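Local coordinates for laccase (Uncultured bacterium, PDB 4F7K), which probably oxidises phenols and related substrates, passing the electrons through bound copper ions to dioxygen, as laccases do, at residues I15-M25 with W140-L148; Q41-N51 with E82-A93. One frame throughout, in Å; residues are numbered along the deposited sequence. Where two conformers were deposited one is given.

Contact 1: I15-M25 with W140-L148; sequences ILPEGEPATPM and WRITENGVL
Ile15 sets two branches over one face of the Trp140 indole, and the two residues make the tight end of this contact. Its CG2 branch stands over the six-membered ring as a CH-pi contact, 3.7 Å from the ring centroid and only 13° off the normal. The other branch reaches the pyrrole part, with CD1 3.6 Å from Trp140 NE1. CG2 owes this place to its setting anti to the backbone N (chi1 -61° for CG1), from which it also presses on Ile142 CD1, at a rather close 3.5 Å. Leu16 slides past Ile142 in the opposite direction, while Met25 CE arrives at the indole edge near the ring plane. With an alanine in place of Trp140, Ile15 would probably lose the flat surface beneath both of its branches, leaving a gap there.

Farther along, a side chain meets backbone: Thr23 OG1 sits 2.8 Å from Gly146 O, a hydrogen bond if the hydroxyl proton is not turned to another acceptor. Gly146 closes a type I turn from Thr143 with positive phi, and a CB there would run into Ala22 O. Beyond it the fit is looser and waters mediate: one donates to Glu20 OE1 (2.6 Å) and, at longer range, to Glu144 O; another donates a hydrogen bond to Pro24 O and accepts one from Leu148 N (3.0 Å). Lys113 adds a cation-pi contact to Trp140. The approach to edge strand 23-28 of one sheet thus meets the loop leaving strand 131-140 of another, consistent with the junction of successive cupredoxin-like domains in a multicopper oxidase.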
loop_
_atom_site.group_PDB
_atom_site.type_symbol
_atom_site.label_atom_id
_atom_site.label_comp_id
_atom_site.label_asym_id
_atom_site.label_seq_id
_atom_site.Cartn_x
_atom_site.Cartn_y
_atom_site.Cartn_z
ATOM N N ILE A 15 -10.134 -10.767 -13.860
ATOM C CA ILE A 15 -10.721 -9.804 -12.945
ATOM C C ILE A 15 -12.221 -10.035 -12.764
ATOM O O ILE A 15 -12.686 -10.197 -11.621
ATOM C CB ILE A 15 -10.419 -8.377 -13.401
ATOM C CG1 ILE A 15 -8.903 -8.201 -13.413
ATOM C CG2 ILE A 15 -11.104 -7.391 -12.461
ATOM C CD1 ILE A 15 -8.396 -7.056 -14.193
ATOM N N LEU A 16 -12.959 -10.059 -13.881
ATOM C CA LEU A 16 -14.369 -10.419 -13.920
ATOM C C LEU A 16 -14.517 -11.873 -13.448
ATOM O O LEU A 16 -13.546 -12.613 -13.452
ATOM C CB LEU A 16 -14.931 -10.269 -15.360
ATOM C CG LEU A 16 -15.038 -8.873 -16.021
ATOM C CD1 LEU A 16 -15.373 -8.955 -17.533
ATOM C CD2 LEU A 16 -16.055 -7.967 -15.332
ATOM N N PRO A 17 -15.723 -12.281 -13.023
ATOM C CA PRO A 17 -15.974 -13.621 -12.540
ATOM C C PRO A 17 -15.616 -14.709 -13.543
ATOM O O PRO A 17 -15.525 -14.451 -14.752
ATOM C CB PRO A 17 -17.489 -13.627 -12.358
ATOM C CG PRO A 17 -17.808 -12.239 -11.962
ATOM C CD PRO A 17 -16.889 -11.406 -12.805
ATOM N N GLU A 18 -15.449 -15.931 -13.035
ATOM C CA GLU A 18 -15.161 -17.074 -13.877
ATOM C C GLU A 18 -16.240 -17.277 -14.922
ATOM O O GLU A 18 -17.441 -17.091 -14.655
ATOM C CB GLU A 18 -14.972 -18.345 -13.049
ATOM C CD GLU A 18 -12.458 -18.159 -13.396
ATOM O OE1 GLU A 18 -11.540 -18.394 -14.209
ATOM O OE2 GLU A 18 -12.415 -17.201 -12.593
ATOM N N GLY A 19 -15.796 -17.636 -16.121
ATOM C CA GLY A 19 -16.695 -17.750 -17.264
ATOM C C GLY A 19 -16.896 -16.436 -18.007
ATOM O O GLY A 19 -17.477 -16.426 -19.086
ATOM N N GLU A 20 -16.461 -15.330 -17.407
ATOM C CA GLU A 20 -16.426 -14.038 -18.064
ATOM C C GLU A 20 -14.995 -13.727 -18.516
ATOM O O GLU A 20 -14.043 -14.358 -18.050
ATOM C CB GLU A 20 -16.957 -12.959 -17.136
ATOM C CG GLU A 20 -18.486 -12.962 -17.017
ATOM C CD GLU A 20 -19.013 -11.665 -16.431
ATOM O OE1 GLU A 20 -19.271 -10.714 -17.209
ATOM O OE2 GLU A 20 -19.152 -11.587 -15.188
ATOM N N PRO A 21 -14.843 -12.772 -19.450
ATOM C CA PRO A 21 -13.575 -12.574 -20.161
ATOM C C PRO A 21 -12.430 -12.060 -19.297
ATOM O O PRO A 21 -12.627 -11.222 -18.438
ATOM C CB PRO A 21 -13.938 -11.542 -21.236
ATOM C CG PRO A 21 -15.428 -11.679 -21.400
ATOM C CD PRO A 21 -15.930 -11.961 -20.035
ATOM N N ALA A 22 -11.243 -12.578 -19.542
ATOM C CA ALA A 22 -10.033 -12.121 -18.902
ATOM C C ALA A 22 -9.719 -10.722 -19.417
ATOM O O ALA A 22 -10.305 -10.284 -20.389
ATOM C CB ALA A 22 -8.876 -13.088 -19.194
ATOM N N THR A 23 -8.804 -10.026 -18.761
ATOM C CA THR A 23 -8.519 -8.634 -19.072
ATOM C C THR A 23 -7.028 -8.478 -19.409
ATOM O O THR A 23 -6.181 -8.823 -18.598
ATOM C CB THR A 23 -8.859 -7.720 -17.852
ATOM O OG1 THR A 23 -10.260 -7.833 -17.527
ATOM C CG2 THR A 23 -8.526 -6.240 -18.138
ATOM N N PRO A 24 -6.713 -7.926 -20.589
ATOM C CA PRO A 24 -5.331 -7.662 -20.985
ATOM C C PRO A 24 -4.804 -6.441 -20.285
ATOM O O PRO A 24 -5.540 -5.470 -20.138
ATOM C CB PRO A 24 -5.424 -7.435 -22.515
ATOM C CG PRO A 24 -6.897 -7.141 -22.785
ATOM C CD PRO A 24 -7.663 -7.835 -21.721
ATOM N N MET A 25 -3.586 -6.529 -19.740
ATOM C CA MET A 25 -2.980 -5.367 -19.123
ATOM C C MET A 25 -1.473 -5.515 -18.979
ATOM O O MET A 25 -0.899 -6.448 -19.538
ATOM C CB MET A 25 -3.631 -5.063 -17.770
ATOM C CG MET A 25 -3.749 -6.207 -16.796
ATOM S SD MET A 25 -5.225 -5.792 -15.778
ATOM C CE MET A 25 -4.754 -4.277 -14.975
ATOM N N TRP A 140 -12.149 -1.169 -10.778
ATOM C CA TRP A 140 -11.850 -1.232 -12.205
ATOM C C TRP A 140 -13.059 -0.777 -13.018
ATOM O O TRP A 140 -14.194 -1.003 -12.633
ATOM C CB TRP A 140 -11.510 -2.654 -12.696
ATOM C CG TRP A 140 -10.249 -3.309 -12.239
ATOM C CD1 TRP A 140 -9.039 -3.354 -12.878
ATOM C CD2 TRP A 140 -10.117 -4.111 -11.071
ATOM N NE1 TRP A 140 -8.133 -4.104 -12.128
ATOM C CE2 TRP A 140 -8.789 -4.574 -11.017
ATOM C CE3 TRP A 140 -11.005 -4.473 -10.057
ATOM C CZ2 TRP A 140 -8.337 -5.381 -10.006
ATOM C CZ3 TRP A 140 -10.569 -5.266 -9.064
ATOM C CH2 TRP A 140 -9.238 -5.709 -9.016
ATOM N N ARG A 141 -12.784 -0.155 -14.145
ATOM C CA ARG A 141 -13.825 0.141 -15.121
ATOM C C ARG A 141 -13.483 -0.755 -16.283
ATOM O O ARG A 141 -12.477 -0.557 -16.964
ATOM C CB ARG A 141 -13.801 1.621 -15.484
ATOM N N ILE A 142 -14.279 -1.801 -16.442
ATOM C CA ILE A 142 -14.014 -2.853 -17.456
ATOM C C ILE A 142 -15.170 -2.923 -18.450
ATOM O O ILE A 142 -16.318 -2.968 -18.027
ATOM C CB ILE A 142 -13.869 -4.269 -16.817
ATOM C CG1 ILE A 142 -12.995 -4.241 -15.591
ATOM C CG2 ILE A 142 -13.254 -5.254 -17.783
ATOM C CD1 ILE A 142 -12.745 -5.652 -14.960
ATOM N N THR A 143 -14.876 -2.934 -19.753
ATOM C CA THR A 143 -15.934 -3.010 -20.781
ATOM C C THR A 143 -16.549 -4.403 -20.808
ATOM O O THR A 143 -16.110 -5.324 -20.085
ATOM C CB THR A 143 -15.420 -2.706 -22.202
ATOM O OG1 THR A 143 -14.485 -3.726 -22.606
ATOM C CG2 THR A 143 -14.767 -1.317 -22.284
ATOM N N GLU A 144 -17.559 -4.543 -21.662
ATOM C CA GLU A 144 -18.274 -5.794 -21.881
ATOM C C GLU A 144 -17.373 -6.955 -22.307
ATOM O O GLU A 144 -17.592 -8.089 -21.881
ATOM C CB GLU A 144 -19.481 -5.625 -22.833
ATOM C CG GLU A 144 -19.408 -4.491 -23.885
ATOM C CD GLU A 144 -19.080 -3.104 -23.278
ATOM O OE1 GLU A 144 -19.424 -2.882 -22.096
ATOM O OE2 GLU A 144 -18.472 -2.242 -23.965
ATOM N N ASN A 145 -16.355 -6.692 -23.115
ATOM C CA ASN A 145 -15.483 -7.787 -23.464
ATOM C C ASN A 145 -14.183 -7.827 -22.662
ATOM O O ASN A 145 -13.176 -8.343 -23.134
ATOM C CB ASN A 145 -15.256 -7.833 -24.977
ATOM C CG ASN A 145 -14.582 -6.601 -25.495
ATOM O OD1 ASN A 145 -14.371 -5.651 -24.738
ATOM N ND2 ASN A 145 -14.262 -6.585 -26.795
ATOM N N GLY A 146 -14.218 -7.275 -21.455
ATOM C CA GLY A 146 -13.115 -7.367 -20.525
ATOM C C GLY A 146 -11.948 -6.402 -20.662
ATOM O O GLY A 146 -11.016 -6.496 -19.897
ATOM N N VAL A 147 -11.989 -5.505 -21.644
ATOM C CA VAL A 147 -10.960 -4.502 -21.866
ATOM C C VAL A 147 -11.135 -3.437 -20.784
ATOM O O VAL A 147 -12.263 -3.118 -20.409
ATOM C CB VAL A 147 -11.046 -3.881 -23.315
ATOM C CG1 VAL A 147 -10.138 -2.680 -23.477
ATOM C CG2 VAL A 147 -10.709 -4.924 -24.381
ATOM N N LEU A 148 -10.033 -2.928 -20.254
ATOM C CA LEU A 148 -10.110 -1.805 -19.325
ATOM C C LEU A 148 -10.671 -0.603 -20.043
ATOM O O LEU A 148 -10.271 -0.320 -21.172
ATOM C CB LEU A 148 -8.735 -1.438 -18.802
ATOM C CG LEU A 148 -8.129 -2.245 -17.679
ATOM C CD1 LEU A 148 -6.936 -1.450 -17.162
ATOM C CD2 LEU A 148 -9.136 -2.478 -16.574
HETATM O O HOH W 1 -18.634 -8.837 -18.855
HETATM O O HOH W 2 -7.432 -3.976 -21.264
#

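Contact 2: Q41-N51 with E82-A93; sequences QGEVFDIRFQN and EAGGEFEYSFRA
Ile47 O is held by Tyr89 N of the facing strand in a short hydrogen bond of 2.6 Å and, much more weakly, by the CA-H of Glu88, the distance from Glu88 CA to Ile47 O being 3.5 Å. Ile47 N returns a bond to Tyr89 O, and such reciprocal pairs recur at Phe45 with Phe91 and at Phe49 with Phe87. The antiparallel ladder runs past both strands where Gly42 N meets Ala93 O; at the other end Asn51, the last residue of its strand, bonds to Gly84 and Gly85 of a type II turn.

One face of this ribbon is largely aromatic, with Ile47 among the rings. Phe91 takes the crowded rotamer in which CG lies between the backbone N and the carbonyl carbon (chi1 52°), and its ring receives Phe45 CB over the face, 4.0 Å from the centroid. The two rings are nearly parallel but slid apart, and Ala93 CB fits against the Phe45 edge at CE2 (3.7 Å). Phe49 CB similarly touches the Tyr89 ring edge, while Tyr89 OH is bonded to Gln78 and Val59.

The other face is mostly polar and charged. Ser90 OG donates to Asp46 OD1. Arg48 NH2 forms a salt bridge with Glu86 OE1 (2.9 Å), the carboxylate lying over a guanidinium face with the planes 42° apart. Glu88 OE2 instead rests on the arginine's aliphatic stem, 3.3 Å from Arg48 CG, and is buried without a polar partner. Arg92 NH1 bonds to Gly42 O in the guanidinium plane (3.0 Å), as Val44 CG2 packs over that group's face.

Strand 86-92 is outermost in its sheet; 44-51 runs between it and parallel strand 4-13. Phe45 meets strands 37-40 and 116-122 of a second sheet, and Tyr89 and Phe91 meet Trp61 of its strand 59-62, consistent with a cupredoxin-like sandwich.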
loop_
_atom_site.group_PDB
_atom_site.type_symbol
_atom_site.label_atom_id
_atom_site.label_comp_id
_atom_site.label_asym_id
_atom_site.label_seq_id
_atom_site.Cartn_x
_atom_site.Cartn_y
_atom_site.Cartn_z
ATOM N N GLN A 41 13.199 -9.431 7.945
ATOM C CA GLN A 41 13.748 -8.148 8.396
ATOM C C GLN A 41 15.286 -8.236 8.501
ATOM O O GLN A 41 15.828 -9.195 9.066
ATOM C CB GLN A 41 13.169 -7.820 9.781
ATOM C CG GLN A 41 13.384 -6.418 10.242
ATOM C CD GLN A 41 12.735 -6.123 11.605
ATOM O OE1 GLN A 41 12.052 -6.963 12.194
ATOM N NE2 GLN A 41 12.948 -4.917 12.093
ATOM N N GLY A 42 15.976 -7.254 7.930
ATOM C CA GLY A 42 17.438 -7.151 8.049
ATOM C C GLY A 42 18.154 -7.702 6.833
ATOM O O GLY A 42 19.353 -7.441 6.630
ATOM N N GLU A 43 17.412 -8.460 6.019
ATOM C CA GLU A 43 17.971 -9.135 4.849
ATOM C C GLU A 43 17.908 -8.294 3.571
ATOM O O GLU A 43 17.210 -7.288 3.487
ATOM C CB GLU A 43 17.250 -10.449 4.577
ATOM C CG GLU A 43 17.397 -11.561 5.602
ATOM C CD GLU A 43 16.688 -12.860 5.143
ATOM O OE1 GLU A 43 15.682 -12.798 4.345
ATOM O OE2 GLU A 43 17.141 -13.945 5.591
ATOM N N VAL A 44 18.646 -8.742 2.572
ATOM C CA VAL A 44 18.781 -8.019 1.331
ATOM C C VAL A 44 17.787 -8.542 0.312
ATOM O O VAL A 44 17.682 -9.752 0.119
ATOM C CB VAL A 44 20.212 -8.143 0.753
ATOM C CG1 VAL A 44 20.411 -7.150 -0.384
ATOM C CG2 VAL A 44 21.225 -7.893 1.824
ATOM N N PHE A 45 17.039 -7.625 -0.290
ATOM C CA PHE A 45 16.280 -7.882 -1.514
ATOM C C PHE A 45 17.193 -7.538 -2.669
ATOM O O PHE A 45 17.677 -6.410 -2.768
ATOM C CB PHE A 45 15.089 -6.925 -1.632
ATOM C CG PHE A 45 13.880 -7.329 -0.848
ATOM C CD1 PHE A 45 12.904 -8.154 -1.423
ATOM C CD2 PHE A 45 13.677 -6.843 0.454
ATOM C CE1 PHE A 45 11.746 -8.499 -0.691
ATOM C CE2 PHE A 45 12.529 -7.189 1.189
ATOM C CZ PHE A 45 11.568 -8.020 0.614
ATOM N N ASP A 46 17.438 -8.508 -3.536
ATOM C CA ASP A 46 18.201 -8.285 -4.749
ATOM C C ASP A 46 17.260 -8.563 -5.938
ATOM O O ASP A 46 16.904 -9.714 -6.175
ATOM C CB ASP A 46 19.437 -9.196 -4.754
ATOM C CG ASP A 46 20.465 -8.816 -3.670
ATOM O OD1 ASP A 46 20.903 -7.649 -3.644
ATOM O OD2 ASP A 46 20.859 -9.682 -2.854
ATOM N N ILE A 47 16.868 -7.514 -6.659
ATOM C CA ILE A 47 15.824 -7.586 -7.685
ATOM C C ILE A 47 16.344 -7.082 -9.035
ATOM O O ILE A 47 16.824 -5.952 -9.132
ATOM C CB ILE A 47 14.587 -6.779 -7.208
ATOM C CG1 ILE A 47 13.980 -7.483 -5.990
ATOM C CG2 ILE A 47 13.522 -6.608 -8.324
ATOM C CD1 ILE A 47 13.275 -6.546 -4.942
ATOM N N ARG A 48 16.298 -7.931 -10.063
ATOM C CA ARG A 48 16.643 -7.489 -11.410
ATOM C C ARG A 48 15.347 -7.109 -12.176
ATOM O O ARG A 48 14.634 -7.979 -12.674
ATOM C CB ARG A 48 17.509 -8.526 -12.149
ATOM C CG ARG A 48 18.055 -8.065 -13.527
ATOM C CD ARG A 48 18.874 -9.161 -14.250
ATOM N NE ARG A 48 18.794 -9.055 -15.717
ATOM C CZ ARG A 48 19.622 -9.649 -16.598
ATOM N NH1 ARG A 48 20.653 -10.401 -16.197
ATOM N NH2 ARG A 48 19.428 -9.480 -17.909
ATOM N N PHE A 49 15.068 -5.803 -12.225
ATOM C CA PHE A 49 13.962 -5.247 -12.989
ATOM C C PHE A 49 14.245 -5.243 -14.489
ATOM O O PHE A 49 15.279 -4.738 -14.926
ATOM C CB PHE A 49 13.638 -3.820 -12.539
ATOM C CG PHE A 49 12.536 -3.154 -13.335
ATOM C CD1 PHE A 49 11.258 -3.730 -13.436
ATOM C CD2 PHE A 49 12.763 -1.947 -13.959
ATOM C CE1 PHE A 49 10.219 -3.087 -14.158
ATOM C CE2 PHE A 49 11.742 -1.288 -14.682
ATOM C CZ PHE A 49 10.467 -1.874 -14.802
ATOM N N GLN A 50 13.304 -5.782 -15.257
ATOM C CA GLN A 50 13.398 -5.856 -16.714
ATOM C C GLN A 50 12.172 -5.196 -17.364
ATOM O O GLN A 50 11.050 -5.608 -17.116
ATOM C CB GLN A 50 13.447 -7.311 -17.172
ATOM C CG GLN A 50 14.603 -8.103 -16.651
ATOM C CD GLN A 50 15.660 -8.254 -17.697
ATOM O OE1 GLN A 50 15.739 -7.455 -18.657
ATOM N NE2 GLN A 50 16.478 -9.285 -17.548
ATOM N N ASN A 51 12.410 -4.201 -18.208
ATOM C CA ASN A 51 11.334 -3.426 -18.842
ATOM C C ASN A 51 10.889 -4.018 -20.192
ATOM O O ASN A 51 11.556 -3.815 -21.220
ATOM C CB ASN A 51 11.803 -1.976 -18.992
ATOM C CG ASN A 51 10.735 -1.054 -19.552
ATOM O OD1 ASN A 51 9.736 -1.493 -20.131
ATOM N ND2 ASN A 51 10.965 0.252 -19.414
ATOM N N GLU A 82 14.775 2.623 -19.723
ATOM C CA GLU A 82 14.221 2.678 -21.060
ATOM C C GLU A 82 13.658 1.316 -21.408
ATOM O O GLU A 82 13.987 0.322 -20.757
ATOM C CB GLU A 82 15.273 3.135 -22.074
ATOM C CG GLU A 82 15.724 4.598 -21.877
ATOM C CD GLU A 82 14.606 5.661 -22.085
ATOM O OE1 GLU A 82 13.402 5.329 -22.256
ATOM O OE2 GLU A 82 14.939 6.868 -22.070
ATOM N N ALA A 83 12.772 1.273 -22.393
ATOM C CA ALA A 83 12.207 0.018 -22.824
ATOM C C ALA A 83 13.338 -0.904 -23.266
ATOM O O ALA A 83 14.318 -0.455 -23.868
ATOM C CB ALA A 83 11.203 0.251 -23.938
ATOM N N GLY A 84 13.227 -2.179 -22.912
ATOM C CA GLY A 84 14.232 -3.167 -23.251
ATOM C C GLY A 84 15.406 -3.166 -22.284
ATOM O O GLY A 84 16.313 -3.984 -22.402
ATOM N N GLY A 85 15.401 -2.225 -21.347
ATOM C CA GLY A 85 16.495 -2.072 -20.396
ATOM C C GLY A 85 16.256 -2.767 -19.078
ATOM O O GLY A 85 15.225 -3.382 -18.861
ATOM N N GLU A 86 17.218 -2.646 -18.184
ATOM C CA GLU A 86 17.129 -3.279 -16.883
ATOM C C GLU A 86 17.690 -2.374 -15.778
ATOM O O GLU A 86 18.389 -1.399 -16.047
ATOM C CB GLU A 86 17.854 -4.627 -16.888
ATOM C CG GLU A 86 19.304 -4.488 -17.210
ATOM C CD GLU A 86 20.053 -5.775 -17.068
ATOM O OE1 GLU A 86 19.888 -6.658 -17.939
ATOM O OE2 GLU A 86 20.837 -5.886 -16.097
ATOM N N PHE A 87 17.382 -2.733 -14.541
ATOM C CA PHE A 87 17.858 -2.018 -13.373
ATOM C C PHE A 87 17.966 -3.010 -12.234
ATOM O O PHE A 87 17.060 -3.800 -11.972
ATOM C CB PHE A 87 16.896 -0.884 -12.959
ATOM C CG PHE A 87 17.511 0.104 -12.005
ATOM C CD1 PHE A 87 18.118 1.268 -12.484
ATOM C CD2 PHE A 87 17.501 -0.129 -10.626
ATOM C CE1 PHE A 87 18.708 2.174 -11.608
ATOM C CE2 PHE A 87 18.093 0.770 -9.752
ATOM C CZ PHE A 87 18.686 1.926 -10.238
ATOM N N GLU A 88 19.077 -2.934 -11.533
ATOM C CA GLU A 88 19.321 -3.813 -10.413
ATOM C C GLU A 88 18.893 -3.106 -9.121
ATOM O O GLU A 88 19.508 -2.104 -8.712
ATOM C CB GLU A 88 20.818 -4.159 -10.377
ATOM C CG GLU A 88 21.117 -5.533 -9.814
ATOM C CD GLU A 88 21.409 -6.572 -10.895
ATOM O OE1 GLU A 88 22.583 -7.000 -11.023
ATOM O OE2 GLU A 88 20.466 -6.953 -11.613
ATOM N N TYR A 89 17.813 -3.581 -8.505
ATOM C CA TYR A 89 17.414 -3.017 -7.198
ATOM C C TYR A 89 17.940 -3.868 -6.069
ATOM O O TYR A 89 17.615 -5.055 -5.955
ATOM C CB TYR A 89 15.899 -2.873 -7.054
ATOM C CG TYR A 89 15.309 -1.821 -7.956
ATOM C CD1 TYR A 89 15.338 -0.465 -7.586
ATOM C CD2 TYR A 89 14.720 -2.174 -9.194
ATOM C CE1 TYR A 89 14.786 0.531 -8.415
ATOM C CE2 TYR A 89 14.174 -1.175 -10.039
ATOM C CZ TYR A 89 14.214 0.165 -9.631
ATOM O OH TYR A 89 13.674 1.134 -10.429
ATOM N N SER A 90 18.737 -3.267 -5.215
ATOM C CA SER A 90 19.294 -4.014 -4.113
ATOM C C SER A 90 19.308 -3.203 -2.816
ATOM O O SER A 90 20.021 -2.211 -2.705
ATOM C CB SER A 90 20.683 -4.518 -4.482
ATOM O OG SER A 90 21.379 -4.851 -3.306
ATOM N N PHE A 91 18.518 -3.636 -1.840
ATOM C CA PHE A 91 18.418 -2.934 -0.566
ATOM C C PHE A 91 18.102 -3.894 0.574
ATOM O O PHE A 91 17.459 -4.944 0.375
ATOM C CB PHE A 91 17.314 -1.873 -0.650
ATOM C CG PHE A 91 16.008 -2.421 -1.138
ATOM C CD1 PHE A 91 15.067 -2.898 -0.242
ATOM C CD2 PHE A 91 15.725 -2.475 -2.503
ATOM C CE1 PHE A 91 13.875 -3.418 -0.692
ATOM C CE2 PHE A 91 14.531 -2.989 -2.961
ATOM C CZ PHE A 91 13.606 -3.459 -2.066
ATOM N N ARG A 92 18.562 -3.519 1.766
ATOM C CA ARG A 92 18.209 -4.202 3.013
ATOM C C ARG A 92 16.863 -3.648 3.476
ATOM O O ARG A 92 16.646 -2.435 3.433
ATOM C CB ARG A 92 19.294 -3.998 4.080
ATOM C CG ARG A 92 20.566 -4.836 3.832
ATOM C CD ARG A 92 21.515 -4.909 5.065
ATOM N NE ARG A 92 22.793 -5.582 4.772
ATOM C CZ ARG A 92 22.980 -6.899 4.824
ATOM N NH1 ARG A 92 21.978 -7.703 5.167
ATOM N NH2 ARG A 92 24.179 -7.419 4.540
ATOM N N ALA A 93 15.942 -4.520 3.873
ATOM C CA ALA A 93 14.665 -4.064 4.417
ATOM C C ALA A 93 14.765 -4.045 5.936
ATOM O O ALA A 93 14.985 -5.084 6.556
ATOM C CB ALA A 93 13.507 -4.945 3.938
#

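Overall arrangement
Both contacts reach a single four-stranded sheet, but from opposite margins: contact 1 joins outer strand 23-28 to the loop that follows strand 131-140 of another sheet, whereas contact 2 pairs the other outer strand, 86-92, with its inner neighbour 44-51. Their centres are 31 Å apart and their nearest atoms about 12 Å, so they do not touch. In sequence, contact 2 is nested within the loop that contact 1 closes. They illustrate two complementary principles: a backbone ladder adds an outer strand to the sheet, while side chains and water join the opposite margin to another part of the chain. Neither contact contains a histidine or cysteine, the residues that supply most copper ligands in this family.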